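Local coordinates for flagellar hook protein FlgE (Caulobacter crescentus CB15, PDB 5AY6) that builds the flagellar hook, the tube that probably works as a universal joint between the rotary motor and the filament, at residues L13-S24 against M187-Y197; H46-T55 against Y67-V78. One frame throughout, in Å; residues are numbered along the deposited sequence.

Overall arrangement
From the N terminus, strand 6-12 runs out of a four-stranded mixed sheet into residues 13-24, a connecting stretch that leads to strand 24-39. Contact 1 sets this connection against the hairpin residues 187-197, closing a loop of 162 intervening residues. Contact 2 is nested inside that loop: strands 45-53 and 64-73, which carry most of 46-55 and 67-78, are neighbours in a five-stranded antiparallel sheet, and their short loop closes over only 11 residues. The two contacts do not cross, and their centres lie about 16 Å apart. They touch where Ser-24 meets Ser-53 and where Tyr-197 meets Ser-54, so the sheet of 24-99 is tied to the separate five-stranded sheet that includes 180-202.

Contact 1 of 2, residues L13-S24 against M187-Y197; sequences LRSEQPVAAAVS and MLKGPGPNQWY
Apolar contact begins with Leu-13 lying over one face of the Trp-196 indole. Leu-13 CB stands 4.0 Å from the centroid of the Trp-196 six-membered ring and 25° off the normal, a CH-pi contact, and CD1 covers the same face. The other methyl reaches the end of Met-187, with Leu-13 CD2 3.7 Å from Met-187 CE. Lys-189 lays its CD against the opposite face of the indole, toward the rim, while the carbonyl of Arg-14 comes in at the ring edge, in plane, Arg-14 O being 3.4 Å from Trp-196 CZ2. Farther along, Val-23 spreads its two branches: Val-23 CG1 sits 3.9 Å from Pro-191 CD and also approaches the Tyr-197 ring, whereas CG2 slides past Leu-188 CD1.

The segment 187-197 is the tip of a beta hairpin, strands 180-189 and 195-202 joined through a type II turn from Gly-192 to Gln-195, in the region assigned to the FlaE D2 domain. Against it packs the irregular connection from the four-stranded mixed sheet to the sheet of 24-99, a meeting of loop and hairpin tip without strand pairing.

Lys-189 takes part in both kinds of contact. Lys-189 CG packs 3.3 Å from Gln-17 O, and bends at chi2 (69°) and chi4 (72°) fold the chain back toward its own hairpin. There Lys-189 NZ donates to Gln-195 O at 2.8 Å and to Gly-190 O, with a weaker bond to Gly-192 O; these carbonyls would probably stabilise the ammonium charge.

Polar links across the contact run through water. One molecule accepts from Ala-20 N at 2.7 Å and donates to Lys-189 O. A second donates to both Ser-15 O and Asn-194 OD1, the latter also bonded to Gln-292.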
loop_
_atom_site.group_PDB
_atom_site.type_symbol
_atom_site.label_atom_id
_atom_site.label_comp_id
_atom_site.label_asym_id
_atom_site.label_seq_id
_atom_site.Cartn_x
_atom_site.Cartn_y
_atom_site.Cartn_z
ATOM N N LEU A 13 -8.621 -6.779 -12.867
ATOM C CA LEU A 13 -8.281 -5.420 -12.467
ATOM C C LEU A 13 -7.732 -4.689 -13.683
ATOM O O LEU A 13 -6.779 -5.159 -14.298
ATOM C CB LEU A 13 -7.250 -5.428 -11.339
ATOM C CG LEU A 13 -7.584 -6.250 -10.095
ATOM C CD1 LEU A 13 -6.348 -6.415 -9.225
ATOM C CD2 LEU A 13 -8.698 -5.587 -9.309
ATOM N N ARG A 14 -8.322 -3.551 -14.038
ATOM C CA ARG A 14 -7.870 -2.839 -15.230
ATOM C C ARG A 14 -6.422 -2.399 -15.091
ATOM O O ARG A 14 -6.086 -1.640 -14.191
ATOM C CB ARG A 14 -8.745 -1.622 -15.527
ATOM C CG ARG A 14 -8.313 -0.934 -16.812
ATOM C CD ARG A 14 -9.309 0.089 -17.317
ATOM N NE ARG A 14 -8.838 0.681 -18.568
ATOM C CZ ARG A 14 -9.381 1.745 -19.153
ATOM N NH1 ARG A 14 -10.432 2.344 -18.608
ATOM N NH2 ARG A 14 -8.870 2.209 -20.287
ATOM N N SER A 15 -5.568 -2.865 -15.998
ATOM C CA SER A 15 -4.133 -2.595 -15.892
ATOM C C SER A 15 -3.805 -1.107 -16.025
ATOM O O SER A 15 -2.809 -0.639 -15.462
ATOM C CB SER A 15 -3.358 -3.394 -16.945
ATOM O OG SER A 15 -3.632 -2.911 -18.247
ATOM N N GLU A 16 -4.643 -0.372 -16.760
ATOM C CA GLU A 16 -4.421 1.058 -16.982
ATOM C C GLU A 16 -5.062 1.942 -15.915
ATOM O O GLU A 16 -5.018 3.168 -16.031
ATOM C CB GLU A 16 -4.954 1.500 -18.348
ATOM C CG GLU A 16 -4.236 0.938 -19.555
ATOM C CD GLU A 16 -4.798 1.488 -20.867
ATOM O OE1 GLU A 16 -5.871 2.140 -20.854
ATOM O OE2 GLU A 16 -4.195 1.202 -21.926
ATOM N N GLN A 17 -5.677 1.328 -14.903
ATOM C CA GLN A 17 -6.222 2.079 -13.776
ATOM C C GLN A 17 -5.179 3.059 -13.256
ATOM O O GLN A 17 -4.099 2.658 -12.839
ATOM C CB GLN A 17 -6.669 1.139 -12.651
ATOM C CG GLN A 17 -6.923 1.843 -11.325
ATOM C CD GLN A 17 -8.218 2.631 -11.315
ATOM O OE1 GLN A 17 -9.294 2.076 -11.526
ATOM N NE2 GLN A 17 -8.122 3.933 -11.068
ATOM N N PRO A 18 -5.487 4.359 -13.319
ATOM C CA PRO A 18 -4.516 5.356 -12.868
ATOM C C PRO A 18 -4.404 5.401 -11.346
ATOM O O PRO A 18 -5.378 5.155 -10.633
ATOM C CB PRO A 18 -5.075 6.669 -13.427
ATOM C CG PRO A 18 -6.528 6.422 -13.604
ATOM C CD PRO A 18 -6.671 4.972 -13.948
ATOM N N VAL A 19 -3.206 5.704 -10.864
ATOM C CA VAL A 19 -2.930 5.764 -9.436
ATOM C C VAL A 19 -3.674 6.920 -8.766
ATOM O O VAL A 19 -3.671 8.041 -9.269
ATOM C CB VAL A 19 -1.423 5.916 -9.188
ATOM C CG1 VAL A 19 -1.126 5.893 -7.707
ATOM C CG2 VAL A 19 -0.657 4.808 -9.896
ATOM N N ALA A 20 -4.311 6.644 -7.630
ATOM C CA ALA A 20 -5.024 7.685 -6.892
ATOM C C ALA A 20 -4.054 8.693 -6.281
ATOM O O ALA A 20 -2.917 8.356 -5.943
ATOM C CB ALA A 20 -5.892 7.073 -5.809
ATOM N N ALA A 21 -4.517 9.930 -6.138
ATOM C CA ALA A 21 -3.735 10.984 -5.500
ATOM C C ALA A 21 -3.343 10.612 -4.070
ATOM O O ALA A 21 -2.331 11.084 -3.562
ATOM C CB ALA A 21 -4.508 12.285 -5.508
ATOM N N ALA A 22 -4.142 9.768 -3.426
ATOM C CA ALA A 22 -3.826 9.312 -2.072
ATOM C C ALA A 22 -2.711 8.260 -2.056
ATOM O O ALA A 22 -2.185 7.923 -0.999
ATOM C CB ALA A 22 -5.076 8.759 -1.396
ATOM N N VAL A 23 -2.355 7.736 -3.224
ATOM C CA VAL A 23 -1.252 6.782 -3.311
ATOM C C VAL A 23 -0.014 7.440 -3.918
ATOM O O VAL A 23 1.102 7.232 -3.439
ATOM C CB VAL A 23 -1.649 5.530 -4.129
ATOM C CG1 VAL A 23 -0.429 4.702 -4.496
ATOM C CG2 VAL A 23 -2.648 4.690 -3.343
ATOM N N SER A 24 -0.213 8.230 -4.970
ATOM C CA SER A 24 0.866 9.025 -5.555
ATOM C C SER A 24 0.462 10.492 -5.599
ATOM O O SER A 24 -0.354 10.905 -6.427
ATOM C CB SER A 24 1.221 8.537 -6.956
ATOM O OG SER A 24 1.795 7.246 -6.901
ATOM N N MET A 187 -8.499 -3.177 -2.959
ATOM C CA MET A 187 -7.257 -2.963 -3.679
ATOM C C MET A 187 -7.106 -1.556 -4.246
ATOM O O MET A 187 -8.082 -0.903 -4.625
ATOM C CB MET A 187 -7.126 -3.992 -4.804
ATOM C CG MET A 187 -6.707 -5.375 -4.318
ATOM S SD MET A 187 -6.979 -6.640 -5.558
ATOM C CE MET A 187 -8.757 -6.538 -5.747
ATOM N N LEU A 188 -5.858 -1.109 -4.284
ATOM C CA LEU A 188 -5.478 0.175 -4.855
ATOM C C LEU A 188 -4.375 -0.062 -5.862
ATOM O O LEU A 188 -3.470 -0.860 -5.610
ATOM C CB LEU A 188 -4.982 1.137 -3.775
ATOM C CG LEU A 188 -5.985 1.816 -2.847
ATOM C CD1 LEU A 188 -5.277 2.276 -1.579
ATOM C CD2 LEU A 188 -6.640 2.993 -3.557
ATOM N N LYS A 189 -4.434 0.626 -6.997
ATOM C CA LYS A 189 -3.313 0.611 -7.924
ATOM C C LYS A 189 -2.090 1.202 -7.234
ATOM O O LYS A 189 -2.152 2.303 -6.687
ATOM C CB LYS A 189 -3.635 1.397 -9.198
ATOM C CG LYS A 189 -2.536 1.326 -10.251
ATOM C CD LYS A 189 -2.439 -0.076 -10.836
ATOM C CE LYS A 189 -1.199 -0.239 -11.694
ATOM N NZ LYS A 189 0.037 -0.285 -10.868
ATOM N N GLY A 190 -0.984 0.464 -7.250
ATOM C CA GLY A 190 0.253 0.936 -6.661
ATOM C C GLY A 190 1.065 1.741 -7.657
ATOM O O GLY A 190 0.743 1.768 -8.843
ATOM N N PRO A 191 2.130 2.400 -7.181
ATOM C CA PRO A 191 2.972 3.243 -8.037
ATOM C C PRO A 191 3.871 2.426 -8.965
ATOM O O PRO A 191 4.308 2.934 -10.002
ATOM C CB PRO A 191 3.805 4.044 -7.031
ATOM C CG PRO A 191 3.834 3.204 -5.804
ATOM C CD PRO A 191 2.525 2.469 -5.763
ATOM N N GLY A 192 4.138 1.179 -8.596
ATOM C CA GLY A 192 4.989 0.320 -9.395
ATOM C C GLY A 192 4.229 -0.281 -10.560
ATOM O O GLY A 192 3.001 -0.336 -10.538
ATOM N N PRO A 193 4.958 -0.734 -11.588
ATOM C CA PRO A 193 4.321 -1.367 -12.748
ATOM C C PRO A 193 3.623 -2.670 -12.379
ATOM O O PRO A 193 4.233 -3.525 -11.733
ATOM C CB PRO A 193 5.493 -1.622 -13.703
ATOM C CG PRO A 193 6.704 -1.625 -12.839
ATOM C CD PRO A 193 6.421 -0.655 -11.731
ATOM N N ASN A 194 2.358 -2.799 -12.779
ATOM C CA ASN A 194 1.570 -4.008 -12.557
ATOM C C ASN A 194 1.457 -4.358 -11.085
ATOM O O ASN A 194 1.316 -5.524 -10.716
ATOM C CB ASN A 194 2.175 -5.175 -13.337
ATOM C CG ASN A 194 2.237 -4.896 -14.817
ATOM O OD1 ASN A 194 1.229 -4.547 -15.432
ATOM N ND2 ASN A 194 3.425 -5.017 -15.395
ATOM N N GLN A 195 1.500 -3.324 -10.255
ATOM C CA GLN A 195 1.554 -3.489 -8.814
ATOM C C GLN A 195 0.314 -2.897 -8.158
ATOM O O GLN A 195 -0.129 -1.812 -8.528
ATOM C CB GLN A 195 2.813 -2.825 -8.269
ATOM C CG GLN A 195 2.899 -2.776 -6.765
ATOM C CD GLN A 195 3.942 -1.792 -6.297
ATOM O OE1 GLN A 195 3.717 -0.579 -6.307
ATOM N NE2 GLN A 195 5.103 -2.304 -5.904
ATOM N N TRP A 196 -0.246 -3.617 -7.193
ATOM C CA TRP A 196 -1.425 -3.151 -6.471
ATOM C C TRP A 196 -1.226 -3.320 -4.960
ATOM O O TRP A 196 -0.543 -4.246 -4.526
ATOM C CB TRP A 196 -2.674 -3.913 -6.930
ATOM C CG TRP A 196 -3.049 -3.680 -8.375
ATOM C CD1 TRP A 196 -2.344 -4.069 -9.483
ATOM C CD2 TRP A 196 -4.222 -3.014 -8.861
ATOM N NE1 TRP A 196 -3.002 -3.678 -10.623
ATOM C CE2 TRP A 196 -4.158 -3.033 -10.271
ATOM C CE3 TRP A 196 -5.319 -2.409 -8.243
ATOM C CZ2 TRP A 196 -5.152 -2.466 -11.070
ATOM C CZ3 TRP A 196 -6.305 -1.845 -9.039
ATOM C CH2 TRP A 196 -6.212 -1.875 -10.438
ATOM N N TYR A 197 -1.807 -2.419 -4.171
ATOM C CA TYR A 197 -1.819 -2.564 -2.713
ATOM C C TYR A 197 -3.142 -3.198 -2.306
ATOM O O TYR A 197 -4.209 -2.734 -2.717
ATOM C CB TYR A 197 -1.635 -1.212 -2.012
ATOM C CG TYR A 197 -0.305 -0.543 -2.271
ATOM C CD1 TYR A 197 0.789 -1.276 -2.715
ATOM C CD2 TYR A 197 -0.139 0.821 -2.065
ATOM C CE1 TYR A 197 2.009 -0.669 -2.948
ATOM C CE2 TYR A 197 1.077 1.437 -2.301
ATOM C CZ TYR A 197 2.148 0.687 -2.738
ATOM O OH TYR A 197 3.364 1.290 -2.965
HETATM O O HOH W 1 -0.287 -1.846 -14.535
HETATM O O HOH W 2 -4.215 4.146 -6.601
#

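Contact 2 of 2, residues H46-T55 against Y67-V78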
loop_
_atom_site.group_PDB
_atom_site.type_symbol
_atom_site.label_atom_id
_atom_site.label_comp_id
_atom_site.label_asym_id
_atom_site.label_seq_id
_atom_site.Cartn_x
_atom_site.Cartn_y
_atom_site.Cartn_z
ATOM N N HIS A 46 15.154 24.894 -13.726
ATOM C CA HIS A 46 14.134 23.933 -14.129
ATOM C C HIS A 46 12.803 24.190 -13.435
ATOM O O HIS A 46 12.746 24.835 -12.390
ATOM C CB HIS A 46 14.571 22.499 -13.815
ATOM C CG HIS A 46 15.981 22.181 -14.205
ATOM N ND1 HIS A 46 16.293 21.437 -15.314
ATOM C CD2 HIS A 46 17.162 22.492 -13.609
ATOM C CE1 HIS A 46 17.611 21.305 -15.402
ATOM N NE2 HIS A 46 18.154 21.938 -14.379
ATOM N N ASN A 47 11.735 23.671 -14.029
ATOM C CA ASN A 47 10.475 23.494 -13.325
ATOM C C ASN A 47 10.266 22.000 -13.113
ATOM O O ASN A 47 10.366 21.212 -14.057
ATOM C CB ASN A 47 9.305 24.097 -14.101
ATOM C CG ASN A 47 9.436 25.597 -14.289
ATOM O OD1 ASN A 47 10.070 26.285 -13.490
ATOM N ND2 ASN A 47 8.833 26.110 -15.353
ATOM N N TYR A 48 9.993 21.611 -11.875
ATOM C CA TYR A 48 9.874 20.197 -11.539
ATOM C C TYR A 48 8.518 19.852 -10.946
ATOM O O TYR A 48 7.913 20.658 -10.242
ATOM C CB TYR A 48 10.962 19.781 -10.542
ATOM C CG TYR A 48 12.358 19.675 -11.106
ATOM C CD1 TYR A 48 12.655 18.766 -12.113
ATOM C CD2 TYR A 48 13.391 20.455 -10.601
ATOM C CE1 TYR A 48 13.933 18.654 -12.619
ATOM C CE2 TYR A 48 14.672 20.350 -11.099
ATOM C CZ TYR A 48 14.937 19.449 -12.108
ATOM O OH TYR A 48 16.212 19.341 -12.609
ATOM N N ASP A 49 8.054 18.641 -11.224
ATOM C CA ASP A 49 6.953 18.063 -10.469
ATOM C C ASP A 49 7.543 17.144 -9.413
ATOM O O ASP A 49 8.494 16.405 -9.684
ATOM C CB ASP A 49 5.986 17.300 -11.377
ATOM C CG ASP A 49 5.016 18.218 -12.100
ATOM O OD1 ASP A 49 4.709 19.302 -11.562
ATOM O OD2 ASP A 49 4.558 17.847 -13.202
ATOM N N VAL A 50 7.002 17.208 -8.205
ATOM C CA VAL A 50 7.457 16.334 -7.136
ATOM C C VAL A 50 6.318 15.419 -6.720
ATOM O O VAL A 50 5.247 15.879 -6.329
ATOM C CB VAL A 50 7.964 17.131 -5.924
ATOM C CG1 VAL A 50 8.559 16.186 -4.877
ATOM C CG2 VAL A 50 8.994 18.160 -6.363
ATOM N N VAL A 51 6.548 14.116 -6.817
ATOM C CA VAL A 51 5.512 13.148 -6.500
ATOM C C VAL A 51 5.962 12.233 -5.369
ATOM O O VAL A 51 6.900 11.451 -5.533
ATOM C CB VAL A 51 5.140 12.288 -7.731
ATOM C CG1 VAL A 51 3.989 11.345 -7.399
ATOM C CG2 VAL A 51 4.787 13.173 -8.922
ATOM N N TYR A 52 5.301 12.352 -4.220
ATOM C CA TYR A 52 5.483 11.415 -3.122
ATOM C C TYR A 52 4.525 10.249 -3.301
ATOM O O TYR A 52 3.348 10.459 -3.580
ATOM C CB TYR A 52 5.219 12.073 -1.771
ATOM C CG TYR A 52 6.150 13.200 -1.394
ATOM C CD1 TYR A 52 7.397 12.941 -0.838
ATOM C CD2 TYR A 52 5.766 14.523 -1.555
ATOM C CE1 TYR A 52 8.245 13.974 -0.470
ATOM C CE2 TYR A 52 6.605 15.562 -1.190
ATOM C CZ TYR A 52 7.842 15.281 -0.650
ATOM O OH TYR A 52 8.675 16.313 -0.289
ATOM N N SER A 53 5.024 9.029 -3.134
ATOM C CA SER A 53 4.170 7.848 -3.215
ATOM C C SER A 53 4.250 7.000 -1.952
ATOM O O SER A 53 5.308 6.880 -1.334
ATOM C CB SER A 53 4.535 6.997 -4.431
ATOM O OG SER A 53 4.185 7.665 -5.628
ATOM N N SER A 54 3.122 6.410 -1.581
ATOM C CA SER A 54 3.078 5.467 -0.476
ATOM C C SER A 54 3.829 4.181 -0.834
ATOM O O SER A 54 3.735 3.686 -1.954
ATOM C CB SER A 54 1.627 5.159 -0.103
ATOM O OG SER A 54 1.537 3.963 0.647
ATOM N N THR A 55 4.583 3.656 0.124
ATOM C CA THR A 55 5.325 2.416 -0.067
ATOM C C THR A 55 4.433 1.190 -0.005
ATOM O O THR A 55 4.846 0.099 -0.398
ATOM C CB THR A 55 6.407 2.248 1.001
ATOM O OG1 THR A 55 5.785 2.272 2.293
ATOM C CG2 THR A 55 7.436 3.363 0.908
ATOM N N TYR A 67 8.774 7.128 2.429
ATOM C CA TYR A 67 7.952 7.449 1.270
ATOM C C TYR A 67 8.773 7.308 -0.012
ATOM O O TYR A 67 9.990 7.492 0.000
ATOM C CB TYR A 67 7.394 8.876 1.377
ATOM C CG TYR A 67 6.677 9.185 2.677
ATOM C CD1 TYR A 67 5.355 8.796 2.876
ATOM C CD2 TYR A 67 7.314 9.886 3.697
ATOM C CE1 TYR A 67 4.693 9.083 4.063
ATOM C CE2 TYR A 67 6.653 10.180 4.889
ATOM C CZ TYR A 67 5.346 9.776 5.064
ATOM O OH TYR A 67 4.684 10.062 6.242
ATOM N N LEU A 68 8.112 6.980 -1.118
ATOM C CA LEU A 68 8.782 6.981 -2.415
ATOM C C LEU A 68 8.701 8.381 -3.009
ATOM O O LEU A 68 7.719 9.091 -2.786
ATOM C CB LEU A 68 8.149 5.967 -3.372
ATOM C CG LEU A 68 8.081 4.514 -2.901
ATOM C CD1 LEU A 68 7.529 3.622 -4.006
ATOM C CD2 LEU A 68 9.458 4.039 -2.459
ATOM N N VAL A 69 9.727 8.774 -3.760
ATOM C CA VAL A 69 9.751 10.088 -4.395
ATOM C C VAL A 69 10.152 10.009 -5.864
ATOM O O VAL A 69 11.146 9.367 -6.212
ATOM C CB VAL A 69 10.731 11.047 -3.684
ATOM C CG1 VAL A 69 10.790 12.385 -4.412
ATOM C CG2 VAL A 69 10.339 11.247 -2.234
ATOM N N ASP A 70 9.372 10.665 -6.722
ATOM C CA ASP A 70 9.748 10.866 -8.120
ATOM C C ASP A 70 9.909 12.354 -8.404
ATOM O O ASP A 70 9.060 13.161 -8.015
ATOM C CB ASP A 70 8.706 10.277 -9.075
ATOM C CG ASP A 70 8.653 8.761 -9.029
ATOM O OD1 ASP A 70 9.726 8.120 -9.093
ATOM O OD2 ASP A 70 7.534 8.219 -8.932
ATOM N N ILE A 71 10.997 12.718 -9.073
ATOM C CA ILE A 71 11.170 14.088 -9.551
ATOM C C ILE A 71 11.003 14.103 -11.065
ATOM O O ILE A 71 11.721 13.403 -11.787
ATOM C CB ILE A 71 12.543 14.670 -9.182
ATOM C CG1 ILE A 71 12.869 14.393 -7.713
ATOM C CG2 ILE A 71 12.572 16.166 -9.475
ATOM C CD1 ILE A 71 11.908 15.035 -6.750
ATOM N N LYS A 72 10.048 14.890 -11.545
ATOM C CA LYS A 72 9.714 14.873 -12.961
ATOM C C LYS A 72 9.917 16.232 -13.622
ATOM O O LYS A 72 9.684 17.280 -13.015
ATOM C CB LYS A 72 8.270 14.408 -13.159
ATOM C CG LYS A 72 7.995 13.001 -12.643
ATOM C CD LYS A 72 6.608 12.529 -13.046
ATOM C CE LYS A 72 6.329 11.121 -12.550
ATOM N NZ LYS A 72 5.017 10.611 -13.047
ATOM N N GLU A 73 10.365 16.196 -14.873
ATOM C CA GLU A 73 10.512 17.394 -15.686
ATOM C C GLU A 73 9.848 17.151 -17.035
ATOM O O GLU A 73 10.232 16.235 -17.765
ATOM C CB GLU A 73 11.986 17.757 -15.860
ATOM C CG GLU A 73 12.224 19.060 -16.608
ATOM C CD GLU A 73 13.693 19.442 -16.653
ATOM O OE1 GLU A 73 14.547 18.528 -16.702
ATOM O OE2 GLU A 73 13.991 20.657 -16.636
ATOM N N ASN A 74 8.842 17.963 -17.347
ATOM C CA ASN A 74 8.021 17.763 -18.541
ATOM C C ASN A 74 7.463 16.342 -18.629
ATOM O O ASN A 74 7.411 15.751 -19.708
ATOM C CB ASN A 74 8.825 18.085 -19.799
ATOM C CG ASN A 74 9.457 19.456 -19.744
ATOM O OD1 ASN A 74 8.874 20.397 -19.202
ATOM N ND2 ASN A 74 10.657 19.579 -20.300
ATOM N N GLY A 75 7.063 15.795 -17.485
ATOM C CA GLY A 75 6.464 14.475 -17.438
ATOM C C GLY A 75 7.461 13.333 -17.517
ATOM O O GLY A 75 7.070 12.173 -17.637
ATOM N N VAL A 76 8.749 13.657 -17.451
ATOM C CA VAL A 76 9.798 12.639 -17.491
ATOM C C VAL A 76 10.543 12.561 -16.158
ATOM O O VAL A 76 10.994 13.574 -15.629
ATOM C CB VAL A 76 10.805 12.913 -18.627
ATOM C CG1 VAL A 76 12.012 11.989 -18.514
ATOM C CG2 VAL A 76 10.126 12.753 -19.982
ATOM N N ILE A 77 10.662 11.355 -15.615
ATOM C CA ILE A 77 11.360 11.165 -14.347
ATOM C C ILE A 77 12.861 11.376 -14.526
ATOM O O ILE A 77 13.512 10.641 -15.265
ATOM C CB ILE A 77 11.091 9.763 -13.767
ATOM C CG1 ILE A 77 9.595 9.584 -13.500
ATOM C CG2 ILE A 77 11.903 9.533 -12.502
ATOM C CD1 ILE A 77 9.210 8.185 -13.076
ATOM N N VAL A 78 13.407 12.393 -13.867
ATOM C CA VAL A 78 14.845 12.642 -13.940
ATOM C C VAL A 78 15.568 12.117 -12.699
ATOM O O VAL A 78 16.776 11.908 -12.724
ATOM C CB VAL A 78 15.160 14.145 -14.107
ATOM C CG1 VAL A 78 14.493 14.687 -15.358
ATOM C CG2 VAL A 78 14.719 14.927 -12.887
HETATM O O HOH W 3 12.112 22.821 -16.611
HETATM O O HOH W 4 8.287 20.084 -15.407
HETATM O O HOH W 5 16.428 17.923 -14.789
HETATM O O HOH W 6 7.113 17.194 -15.185
HETATM O O HOH W 7 6.621 8.749 -6.356
#
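His-46 and Glu-73 join by a side-chain hydrogen bond at one end of the paired strands, beneath an unusual lid: the hydroxyl of Tyr-48 sits over the centre of the His-46 imidazole, 3.2 Å above its plane. His-46 ND1 donates to Glu-73 OE2 at 2.8 Å; OE2 lies in the imidazole plane and is met on its syn side, tilted from the carboxylate plane by 30°. Glu-73 reaches it with an extended chain, CG anti to the backbone N (chi1 -175°). The other carboxylate oxygen, OE1, is joined to Tyr-48 OH through a water, and His-46 NE2 is taken by Asp-40, a setting between two acids that would probably favour a protonated ring. An alanine in place of Glu-73 is likely to leave ND1 without its acceptor and the imidazole freer to turn.

From this end, strands 46-53 and 67-73 run antiparallel as a hairpin, part of the five-stranded sheet in the FlgE third-domain region. Asp-49 with Lys-72, Val-51 with Asp-70 and Ser-53 with Leu-68 are hydrogen-bonded pairs, each with two N-H···O bonds. On the face of the intervening pairs, Ile-71 CG2 lies 4.2 Å from the Tyr-48 ring centroid, off-centre, while its CD1 runs beside Val-50 CG1. Tyr-52 CD1 meets Val-69 CG2 at 3.7 Å. On the other face one water donates to Val-51 O and Asp-70 OD2, Asp-70 OD1 being held by Thr-80, and accepts from Ser-53 OG, which also pairs with Ser-24.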